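Local coordinates for protein lectin CEL-IV, C-type (Cucumaria echinata, PDB 3ALU) that binds galactose-containing sugars such as raffinose through a bound calcium ion, as a tetrameric C-type lectin, at residues 58-63 / 132-137; 77-82 / 108-113. All coordinates share one frame; numbering follows the deposited sequence.

Interaction 1 (58-63 / 132-137); sequences ESQAFL and GFWADV. With CA (calcium ion), chain K; GLA (alpha-D-galactopyranose), chain E.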
ATOM      1  N   GLU A  58     -15.786  -5.065 -14.893  1.00 14.32           N
ATOM      2  CA  GLU A  58     -15.347  -3.964 -14.054  1.00 15.47           C
ATOM      3  C   GLU A  58     -13.989  -3.435 -14.485  1.00 14.99           C
ATOM      4  O   GLU A  58     -13.783  -2.232 -14.480  1.00 15.18           O
ATOM      5  CB  GLU A  58     -15.238  -4.437 -12.615  1.00 17.11           C
ATOM      6  CG  GLU A  58     -16.595  -4.662 -11.982  1.00 24.65           C
ATOM      7  CD  GLU A  58     -16.518  -4.796 -10.473  1.00 33.74           C
ATOM      8  OE1 GLU A  58     -17.596  -4.707  -9.838  1.00 38.96           O
ATOM      9  OE2 GLU A  58     -15.389  -4.972  -9.919  1.00 36.08           O
ATOM     10  N   SER A  59     -13.049  -4.325 -14.802  1.00 13.97           N
ATOM     11  CA  SER A  59     -11.720  -3.844 -15.290  1.00 14.33           C
ATOM     12  C   SER A  59     -11.909  -3.126 -16.622  1.00 13.55           C
ATOM     13  O   SER A  59     -11.295  -2.080 -16.868  1.00 12.84           O
ATOM     14  CB  SER A  59     -10.743  -5.015 -15.487  1.00 14.12           C
ATOM     15  OG  SER A  59     -10.426  -5.617 -14.230  1.00 23.67           O
ATOM     16  N   GLN A  60     -12.788  -3.641 -17.481  1.00 11.97           N
ATOM     17  CA  GLN A  60     -13.033  -3.005 -18.749  1.00 11.20           C
ATOM     18  C   GLN A  60     -13.595  -1.614 -18.504  1.00 13.31           C
ATOM     19  O   GLN A  60     -13.226  -0.671 -19.200  1.00 14.00           O
ATOM     20  CB  GLN A  60     -14.019  -3.867 -19.598  1.00 12.86           C
ATOM     21  CG  GLN A  60     -14.579  -3.164 -20.846  1.00 13.44           C
ATOM     22  CD  GLN A  60     -13.550  -2.787 -21.876  1.00 13.01           C
ATOM     23  OE1 GLN A  60     -13.824  -1.959 -22.750  1.00 20.15           O
ATOM     24  NE2 GLN A  60     -12.390  -3.412 -21.818  1.00  9.61           N
ATOM     25  N   ALA A  61     -14.513  -1.499 -17.542  1.00 12.58           N
ATOM     26  CA  ALA A  61     -15.127  -0.213 -17.248  1.00 13.24           C
ATOM     27  C   ALA A  61     -14.063   0.752 -16.725  1.00 12.86           C
ATOM     28  O   ALA A  61     -14.082   1.924 -17.092  1.00 13.99           O
ATOM     29  CB  ALA A  61     -16.246  -0.346 -16.234  1.00 12.99           C
ATOM     30  N   PHE A  62     -13.170   0.245 -15.887  1.00 13.46           N
ATOM     31  CA  PHE A  62     -12.119   1.108 -15.311  1.00 12.77           C
ATOM     32  C   PHE A  62     -11.209   1.637 -16.427  1.00 12.66           C
ATOM     33  O   PHE A  62     -10.926   2.844 -16.493  1.00 13.16           O
ATOM     34  CB  PHE A  62     -11.283   0.384 -14.279  1.00 12.92           C
ATOM     35  CG  PHE A  62     -10.030   1.135 -13.947  1.00 12.68           C
ATOM     36  CD1 PHE A  62      -8.800   0.701 -14.427  1.00 16.10           C
ATOM     37  CD2 PHE A  62     -10.100   2.282 -13.192  1.00 17.10           C
ATOM     38  CE1 PHE A  62      -7.638   1.432 -14.145  1.00 18.62           C
ATOM     39  CE2 PHE A  62      -8.964   2.999 -12.907  1.00 17.20           C
ATOM     40  CZ  PHE A  62      -7.747   2.596 -13.386  1.00 18.55           C
ATOM     41  N   LEU A  63     -10.735   0.744 -17.292  1.00 12.45           N
ATOM     42  CA  LEU A  63      -9.829   1.196 -18.360  1.00 12.47           C
ATOM     43  C   LEU A  63     -10.481   2.142 -19.363  1.00 12.54           C
ATOM     44  O   LEU A  63      -9.847   3.083 -19.847  1.00 12.26           O
ATOM     45  CB  LEU A  63      -9.096   0.029 -19.040  1.00 11.66           C
ATOM     46  CG  LEU A  63      -8.211  -0.811 -18.104  1.00 12.52           C
ATOM     47  CD1 LEU A  63      -7.721  -2.079 -18.785  1.00 16.08           C
ATOM     48  CD2 LEU A  63      -6.947   0.056 -17.559  1.00 14.76           C
ATOM     49  N   GLY A 132     -15.660   2.221 -25.765  1.00 12.81           N
ATOM     50  CA  GLY A 132     -14.512   1.585 -25.079  1.00 12.80           C
ATOM     51  C   GLY A 132     -14.348   0.101 -25.398  1.00 11.82           C
ATOM     52  O   GLY A 132     -13.296  -0.498 -25.146  1.00 12.81           O
ATOM     53  N   PHE A 133     -15.391  -0.562 -25.901  1.00 11.65           N
ATOM     54  CA  PHE A 133     -15.217  -1.964 -26.201  1.00 11.68           C
ATOM     55  C   PHE A 133     -14.231  -2.134 -27.359  1.00 11.68           C
ATOM     56  O   PHE A 133     -13.907  -1.146 -28.070  1.00 12.51           O
ATOM     57  CB  PHE A 133     -16.611  -2.585 -26.509  1.00 12.20           C
ATOM     58  CG  PHE A 133     -17.497  -2.638 -25.304  1.00 13.97           C
ATOM     59  CD1 PHE A 133     -18.643  -1.839 -25.233  1.00 14.99           C
ATOM     60  CD2 PHE A 133     -17.170  -3.446 -24.220  1.00 16.15           C
ATOM     61  CE1 PHE A 133     -19.468  -1.879 -24.095  1.00 16.82           C
ATOM     62  CE2 PHE A 133     -17.977  -3.480 -23.075  1.00 19.44           C
ATOM     63  CZ  PHE A 133     -19.125  -2.667 -23.024  1.00 16.32           C
ATOM     64  N   TRP A 134     -13.761  -3.361 -27.568  1.00 12.49           N
ATOM     65  CA  TRP A 134     -12.527  -3.532 -28.354  1.00 12.92           C
ATOM     66  C   TRP A 134     -12.768  -3.673 -29.853  1.00 14.72           C
ATOM     67  O   TRP A 134     -13.758  -4.295 -30.281  1.00 13.85           O
ATOM     68  CB  TRP A 134     -11.707  -4.739 -27.900  1.00 12.96           C
ATOM     69  CG  TRP A 134     -11.595  -4.920 -26.434  1.00 12.05           C
ATOM     70  CD1 TRP A 134     -11.615  -3.940 -25.489  1.00 11.86           C
ATOM     71  CD2 TRP A 134     -11.419  -6.158 -25.752  1.00 12.32           C
ATOM     72  NE1 TRP A 134     -11.482  -4.505 -24.240  1.00 10.66           N
ATOM     73  CE2 TRP A 134     -11.347  -5.866 -24.366  1.00 11.78           C
ATOM     74  CE3 TRP A 134     -11.265  -7.505 -26.180  1.00 10.28           C
ATOM     75  CZ2 TRP A 134     -11.204  -6.876 -23.368  1.00 11.43           C
ATOM     76  CZ3 TRP A 134     -11.119  -8.508 -25.193  1.00 12.84           C
ATOM     77  CH2 TRP A 134     -11.091  -8.186 -23.797  1.00 13.03           C
ATOM     78  N   ALA A 135     -11.822  -3.145 -30.622  1.00 14.09           N
ATOM     79  CA  ALA A 135     -11.757  -3.393 -32.066  1.00 14.91           C
ATOM     80  C   ALA A 135     -10.477  -4.152 -32.337  1.00 14.80           C
ATOM     81  O   ALA A 135      -9.483  -3.958 -31.622  1.00 13.64           O
ATOM     82  CB  ALA A 135     -11.742  -2.073 -32.845  1.00 17.04           C
ATOM     83  N   ASP A 136     -10.462  -5.020 -33.350  1.00 13.66           N
ATOM     84  CA  ASP A 136      -9.158  -5.526 -33.794  1.00 13.93           C
ATOM     85  C   ASP A 136      -8.678  -4.742 -35.003  1.00 14.13           C
ATOM     86  O   ASP A 136      -9.502  -4.253 -35.810  1.00 14.94           O
ATOM     87  CB  ASP A 136      -9.119  -7.049 -34.039  1.00 13.58           C
ATOM     88  CG  ASP A 136      -9.865  -7.481 -35.322  1.00 14.35           C
ATOM     89  OD1 ASP A 136     -10.894  -6.890 -35.681  1.00 15.34           O
ATOM     90  OD2 ASP A 136      -9.427  -8.470 -35.952  1.00 14.41           O
ATOM     91  N   VAL A 137      -7.363  -4.566 -35.053  1.00 13.78           N
ATOM     92  CA  VAL A 137      -6.748  -3.715 -36.075  1.00 13.53           C
ATOM     93  C   VAL A 137      -5.477  -4.375 -36.558  1.00 13.31           C
ATOM     94  O   VAL A 137      -4.914  -5.237 -35.904  1.00 13.61           O
ATOM     95  CB  VAL A 137      -6.387  -2.296 -35.503  1.00 14.06           C
ATOM     96  CG1 VAL A 137      -7.617  -1.528 -34.977  1.00 15.46           C
ATOM     97  CG2 VAL A 137      -5.262  -2.365 -34.435  1.00 14.39           C
TER
HETATM   98 CA    CA K 201     -11.622  -4.872 -36.807  1.00 16.13          CA
HETATM   99  C1  GLA E   3     -12.708  -0.288 -39.299  1.00 28.74           C
HETATM  100  C2  GLA E   3     -12.952  -1.799 -39.187  1.00 25.73           C
HETATM  101  C3  GLA E   3     -13.575  -2.205 -37.861  1.00 22.26           C
HETATM  102  C4  GLA E   3     -12.764  -1.657 -36.680  1.00 21.18           C
HETATM  103  C5  GLA E   3     -12.525  -0.148 -36.889  1.00 23.42           C
HETATM  104  C6  GLA E   3     -11.643   0.474 -35.795  1.00 23.53           C
HETATM  105  O2  GLA E   3     -13.850  -2.235 -40.231  1.00 25.36           O
HETATM  106  O3  GLA E   3     -13.668  -3.637 -37.804  1.00 18.19           O
HETATM  107  O4  GLA E   3     -11.513  -2.355 -36.669  1.00 19.04           O
HETATM  108  O5  GLA E   3     -11.890   0.105 -38.155  1.00 27.20           O
HETATM  109  O6  GLA E   3     -10.338  -0.102 -35.906  1.00 23.22           O

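Interaction 2 (77-82 / 108-113); sequences GGWAPQ and GWVSGE. With CA (calcium ion), chain K; GLA (alpha-D-galactopyranose), chain E; GLC (alpha-D-glucopyranose), chain B; EDO (1,2-ethanediol), chain J.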
ATOM      1  N   GLY A  77     -17.246  10.547 -32.740  1.00 21.59           N
ATOM      2  CA  GLY A  77     -18.453   9.749 -32.967  1.00 21.92           C
ATOM      3  C   GLY A  77     -18.123   8.389 -33.524  1.00 21.70           C
ATOM      4  O   GLY A  77     -19.019   7.555 -33.662  1.00 23.18           O
ATOM      5  N   GLY A  78     -16.859   8.187 -33.906  1.00 21.32           N
ATOM      6  CA  GLY A  78     -16.396   6.907 -34.489  1.00 21.97           C
ATOM      7  C   GLY A  78     -15.789   5.981 -33.437  1.00 20.73           C
ATOM      8  O   GLY A  78     -16.224   5.983 -32.291  1.00 20.63           O
ATOM      9  N   TRP A  79     -14.818   5.178 -33.846  1.00 20.45           N
ATOM     10  CA  TRP A  79     -14.037   4.342 -32.940  1.00 19.50           C
ATOM     11  C   TRP A  79     -13.013   5.142 -32.153  1.00 19.67           C
ATOM     12  O   TRP A  79     -12.667   4.761 -31.014  1.00 18.24           O
ATOM     13  CB  TRP A  79     -13.274   3.289 -33.748  1.00 19.74           C
ATOM     14  CG  TRP A  79     -14.161   2.411 -34.610  1.00 19.21           C
ATOM     15  CD1 TRP A  79     -14.608   2.689 -35.885  1.00 24.46           C
ATOM     16  CD2 TRP A  79     -14.682   1.103 -34.279  1.00 19.33           C
ATOM     17  NE1 TRP A  79     -15.380   1.646 -36.349  1.00 21.88           N
ATOM     18  CE2 TRP A  79     -15.440   0.663 -35.394  1.00 20.73           C
ATOM     19  CE3 TRP A  79     -14.595   0.276 -33.149  1.00 17.96           C
ATOM     20  CZ2 TRP A  79     -16.081  -0.577 -35.419  1.00 19.31           C
ATOM     21  CZ3 TRP A  79     -15.227  -0.960 -33.162  1.00 17.22           C
ATOM     22  CH2 TRP A  79     -15.984  -1.369 -34.299  1.00 18.79           C
ATOM     23  N   ALA A  80     -12.490   6.201 -32.769  1.00 18.41           N
ATOM     24  CA  ALA A  80     -11.361   6.976 -32.232  1.00 18.65           C
ATOM     25  C   ALA A  80     -11.754   7.718 -30.974  1.00 17.80           C
ATOM     26  O   ALA A  80     -12.858   8.271 -30.903  1.00 17.06           O
ATOM     27  CB  ALA A  80     -10.833   7.987 -33.289  1.00 19.60           C
ATOM     28  N   PRO A  81     -10.842   7.778 -29.987  1.00 17.37           N
ATOM     29  CA  PRO A  81      -9.472   7.246 -30.033  1.00 17.15           C
ATOM     30  C   PRO A  81      -9.326   5.741 -29.716  1.00 16.80           C
ATOM     31  O   PRO A  81      -9.934   5.241 -28.776  1.00 16.93           O
ATOM     32  CB  PRO A  81      -8.754   8.086 -28.961  1.00 17.47           C
ATOM     33  CG  PRO A  81      -9.833   8.394 -27.958  1.00 18.01           C
ATOM     34  CD  PRO A  81     -11.124   8.483 -28.724  1.00 17.23           C
ATOM     35  N   GLN A  82      -8.445   5.066 -30.455  1.00 15.42           N
ATOM     36  CA  GLN A  82      -8.180   3.665 -30.215  1.00 14.98           C
ATOM     37  C   GLN A  82      -6.858   3.577 -29.463  1.00 15.42           C
ATOM     38  O   GLN A  82      -5.901   4.228 -29.836  1.00 15.56           O
ATOM     39  CB  GLN A  82      -8.081   2.943 -31.544  1.00 15.50           C
ATOM     40  CG  GLN A  82      -9.380   3.056 -32.269  1.00 17.65           C
ATOM     41  CD  GLN A  82      -9.358   2.320 -33.602  1.00 19.71           C
ATOM     42  OE1 GLN A  82      -9.177   2.926 -34.662  1.00 24.22           O
ATOM     43  NE2 GLN A  82      -9.535   1.006 -33.552  1.00 19.42           N
ATOM     44  N   GLY A 108     -14.427  -8.579 -24.407  1.00 15.60           N
ATOM     45  CA  GLY A 108     -14.828  -7.190 -24.449  1.00 14.52           C
ATOM     46  C   GLY A 108     -14.988  -6.630 -25.852  1.00 13.46           C
ATOM     47  O   GLY A 108     -15.049  -5.428 -26.052  1.00 13.56           O
ATOM     48  N   TRP A 109     -15.078  -7.516 -26.831  1.00 13.87           N
ATOM     49  CA  TRP A 109     -15.146  -7.119 -28.227  1.00 13.58           C
ATOM     50  C   TRP A 109     -16.469  -6.411 -28.576  1.00 14.91           C
ATOM     51  O   TRP A 109     -17.546  -6.867 -28.178  1.00 16.99           O
ATOM     52  CB  TRP A 109     -15.046  -8.372 -29.096  1.00 14.08           C
ATOM     53  CG  TRP A 109     -13.728  -9.092 -29.011  1.00 12.63           C
ATOM     54  CD1 TRP A 109     -13.474 -10.250 -28.338  1.00 13.13           C
ATOM     55  CD2 TRP A 109     -12.472  -8.644 -29.549  1.00 13.22           C
ATOM     56  NE1 TRP A 109     -12.133 -10.601 -28.484  1.00 14.74           N
ATOM     57  CE2 TRP A 109     -11.501  -9.626 -29.217  1.00 15.22           C
ATOM     58  CE3 TRP A 109     -12.082  -7.527 -30.302  1.00 13.66           C
ATOM     59  CZ2 TRP A 109     -10.148  -9.525 -29.612  1.00 14.00           C
ATOM     60  CZ3 TRP A 109     -10.720  -7.419 -30.709  1.00 15.27           C
ATOM     61  CH2 TRP A 109      -9.779  -8.416 -30.358  1.00 16.03           C
ATOM     62  N   VAL A 110     -16.389  -5.329 -29.339  1.00 15.43           N
ATOM     63  CA  VAL A 110     -17.571  -4.688 -29.949  1.00 16.48           C
ATOM     64  C   VAL A 110     -18.196  -5.786 -30.827  1.00 17.68           C
ATOM     65  O   VAL A 110     -17.475  -6.613 -31.398  1.00 16.56           O
ATOM     66  CB  VAL A 110     -17.145  -3.500 -30.849  1.00 17.60           C
ATOM     67  CG1 VAL A 110     -18.288  -2.998 -31.740  1.00 20.42           C
ATOM     68  CG2 VAL A 110     -16.672  -2.360 -30.002  1.00 18.42           C
ATOM     69  N   SER A 111     -19.527  -5.794 -30.929  1.00 18.71           N
ATOM     70  CA  SER A 111     -20.186  -6.732 -31.835  1.00 19.68           C
ATOM     71  C   SER A 111     -19.614  -6.685 -33.246  1.00 18.85           C
ATOM     72  O   SER A 111     -19.400  -5.602 -33.813  1.00 19.16           O
ATOM     73  CB  SER A 111     -21.689  -6.447 -31.847  1.00 19.94           C
ATOM     74  OG  SER A 111     -21.918  -5.181 -32.457  1.00 27.44           O
ATOM     75  N   GLY A 112     -19.344  -7.874 -33.801  1.00 19.19           N
ATOM     76  CA  GLY A 112     -18.681  -8.004 -35.110  1.00 19.73           C
ATOM     77  C   GLY A 112     -17.153  -8.030 -35.138  1.00 20.34           C
ATOM     78  O   GLY A 112     -16.546  -8.236 -36.217  1.00 20.75           O
ATOM     79  N   GLU A 113     -16.541  -7.756 -33.976  1.00 17.96           N
ATOM     80  CA  GLU A 113     -15.077  -7.895 -33.768  1.00 17.49           C
ATOM     81  C   GLU A 113     -14.762  -9.165 -32.982  1.00 16.58           C
ATOM     82  O   GLU A 113     -15.552  -9.593 -32.136  1.00 17.62           O
ATOM     83  CB  GLU A 113     -14.520  -6.692 -33.001  1.00 18.01           C
ATOM     84  CG  GLU A 113     -14.940  -5.325 -33.523  1.00 16.59           C
ATOM     85  CD  GLU A 113     -14.297  -4.947 -34.852  1.00 19.15           C
ATOM     86  OE1 GLU A 113     -15.045  -4.600 -35.795  1.00 18.32           O
ATOM     87  OE2 GLU A 113     -13.057  -4.954 -34.958  1.00 17.34           O
TER
HETATM   88 CA    CA K 201     -11.622  -4.872 -36.807  1.00 16.13          CA
HETATM   89  C1  GLA E   3     -12.708  -0.288 -39.299  1.00 28.74           C
HETATM   90  C2  GLA E   3     -12.952  -1.799 -39.187  1.00 25.73           C
HETATM   91  C3  GLA E   3     -13.575  -2.205 -37.861  1.00 22.26           C
HETATM   92  C4  GLA E   3     -12.764  -1.657 -36.680  1.00 21.18           C
HETATM   93  C5  GLA E   3     -12.525  -0.148 -36.889  1.00 23.42           C
HETATM   94  C6  GLA E   3     -11.643   0.474 -35.795  1.00 23.53           C
HETATM   95  O2  GLA E   3     -13.850  -2.235 -40.231  1.00 25.36           O
HETATM   96  O3  GLA E   3     -13.668  -3.637 -37.804  1.00 18.19           O
HETATM   97  O4  GLA E   3     -11.513  -2.355 -36.669  1.00 19.04           O
HETATM   98  O5  GLA E   3     -11.890   0.105 -38.155  1.00 27.20           O
HETATM   99  O6  GLA E   3     -10.338  -0.102 -35.906  1.00 23.22           O
HETATM  100  C1  GLC B   2     -17.633   2.607 -39.100  1.00 42.89           C
HETATM  101  C2  GLC B   2     -17.507   4.124 -39.060  1.00 43.80           C
HETATM  102  C3  GLC B   2     -16.568   4.606 -40.160  1.00 43.67           C
HETATM  103  C4  GLC B   2     -15.211   3.919 -40.070  1.00 42.05           C
HETATM  104  C5  GLC B   2     -15.331   2.394 -40.011  1.00 40.23           C
HETATM  105  C6  GLC B   2     -13.932   1.780 -39.770  1.00 36.22           C
HETATM  106  O2  GLC B   2     -18.810   4.689 -39.248  1.00 45.53           O
HETATM  107  O3  GLC B   2     -16.394   6.029 -40.031  1.00 43.54           O
HETATM  108  O4  GLC B   2     -14.467   4.267 -41.240  1.00 40.24           O
HETATM  109  O5  GLC B   2     -16.334   1.979 -39.050  1.00 41.44           O
HETATM  110  O6  GLC B   2     -13.974   0.392 -39.383  1.00 30.04           O
HETATM  111  C1  EDO J 160      -7.385   5.784 -33.474  1.00 34.14           C
HETATM  112  O1  EDO J 160      -7.059   6.872 -32.627  1.00 31.71           O
HETATM  113  C2  EDO J 160      -8.653   6.089 -34.226  1.00 36.06           C
HETATM  114  O2  EDO J 160      -8.509   5.650 -35.569  1.00 38.22           O

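Interaction 1 (58-63 / 132-137)
Gln60 reaches out of helix 57-70 and lays the end of its side chain against the backbone at Gly132, the ring of Phe133 and the indole of Trp134. Its CG stands anti to the backbone N (chi1 168°), which sends the chain off the helix, and a bend at chi2 (63°) then turns the buried amide in among its three partners. That amide is probably turned over in the model: Gln60 OE1 lies 2.9 Å from Gly132 O, and Gln60 NE2 lies 2.8 Å from Trp134 NE1. With the group turned back by half a turn, each approach may be a hydrogen bond. The Gln60 amide comes to the indole at its edge, near the ring plane, the amide and indole planes being 67° apart. Phe133 lies alongside the aliphatic part of the Gln60 side chain, its CE2 4.1 Å from Gln60 CG.

Beyond Trp134 the strand runs straight into the sugar site. Trp134, Ala135 and Asp136 fall where C-type lectins carry their Trp-Asn-Asp sequence, and Asp136 grips the calcium twice, through its backbone O at 2.4 Å and its OD1 at 2.4 Å. Asp136 OD2 is hydrogen-bonded to Ser120 OG, a second hold that would limit rotation of the carboxylate. Ala135 CB packs near galactose O4 at 3.8 Å, while Val137 CG1 comes within 3.2 Å of galactose O6.

Around this, strand 134-137 pairs antiparallel with strand 120-125, and the Trp134 indole packs on Ile124 of that strand and Ile85 of strand 82-89, edge-to-face with Trp109. Leu63 brings helix 57-70 onto Ile124 too, whereas Phe62 of the helix stacks on Phe12 and meets Leu8 of the second subunit.

Interaction 2 (77-82 / 108-113)
Residues 110-113 make a type II turn, closed by Glu113 N to Val110 O at 3.0 Å, and the nearest CA atoms of the two segments, those of Trp79 and Val110, are still 10.1 Å apart, so side chains must bridge the gap. Trp79 supplies the bridge: the far rim of its indole meets Val110, with CZ3 3.7 Å from Val110 CG2, while CH2 lies near the carboxylate of Glu113, whose plane is turned 61° from the ring. Glu113 opens the Glu-Pro-Asn motif of the C-type carbohydrate-recognition domain, continued by Pro114 and Asn115. A bend at chi2 (-71°) turns its carboxylate to the calcium and the galactose, and the two oxygens split the work. OE2 binds the calcium at 2.3 Å, and OE1 lies 2.6 Å from galactose O3, a hydroxyl that also binds the metal. Galactose lies over one face of the Trp79 ring, its C5 3.4 Å from Trp79 CE2 and set toward the rim. At the ring edge, in plane, NE1 donates a nearly straight hydrogen bond (163°) to O5 of the glucose unit. From strand 82-89, the extended side chain of Gln82 donates through NE2 to galactose O6 at 2.7 Å.

In the fold
The two contacts have centres 9 Å apart within one C-type lectin domain, and strand 134-137 of interaction 1 converges with both segments of interaction 2 on the same calcium and galactose site. Along the chain the order is 58-63, 77-82, 108-113, 132-137, so the pair of interaction 2 falls entirely between the halves of interaction 1. Trp134 joins them through its backbone: its N approaches Gly108 O at 2.9 Å and its O approaches Val110 N at 3.0 Å, both probable hydrogen bonds, which would fasten loop 108-113 along strand 134-137. Interaction 1 packs helix 57-70 against the start of the metal-binding strand in the interior, while interaction 2 brings two surface loops together round the sugar.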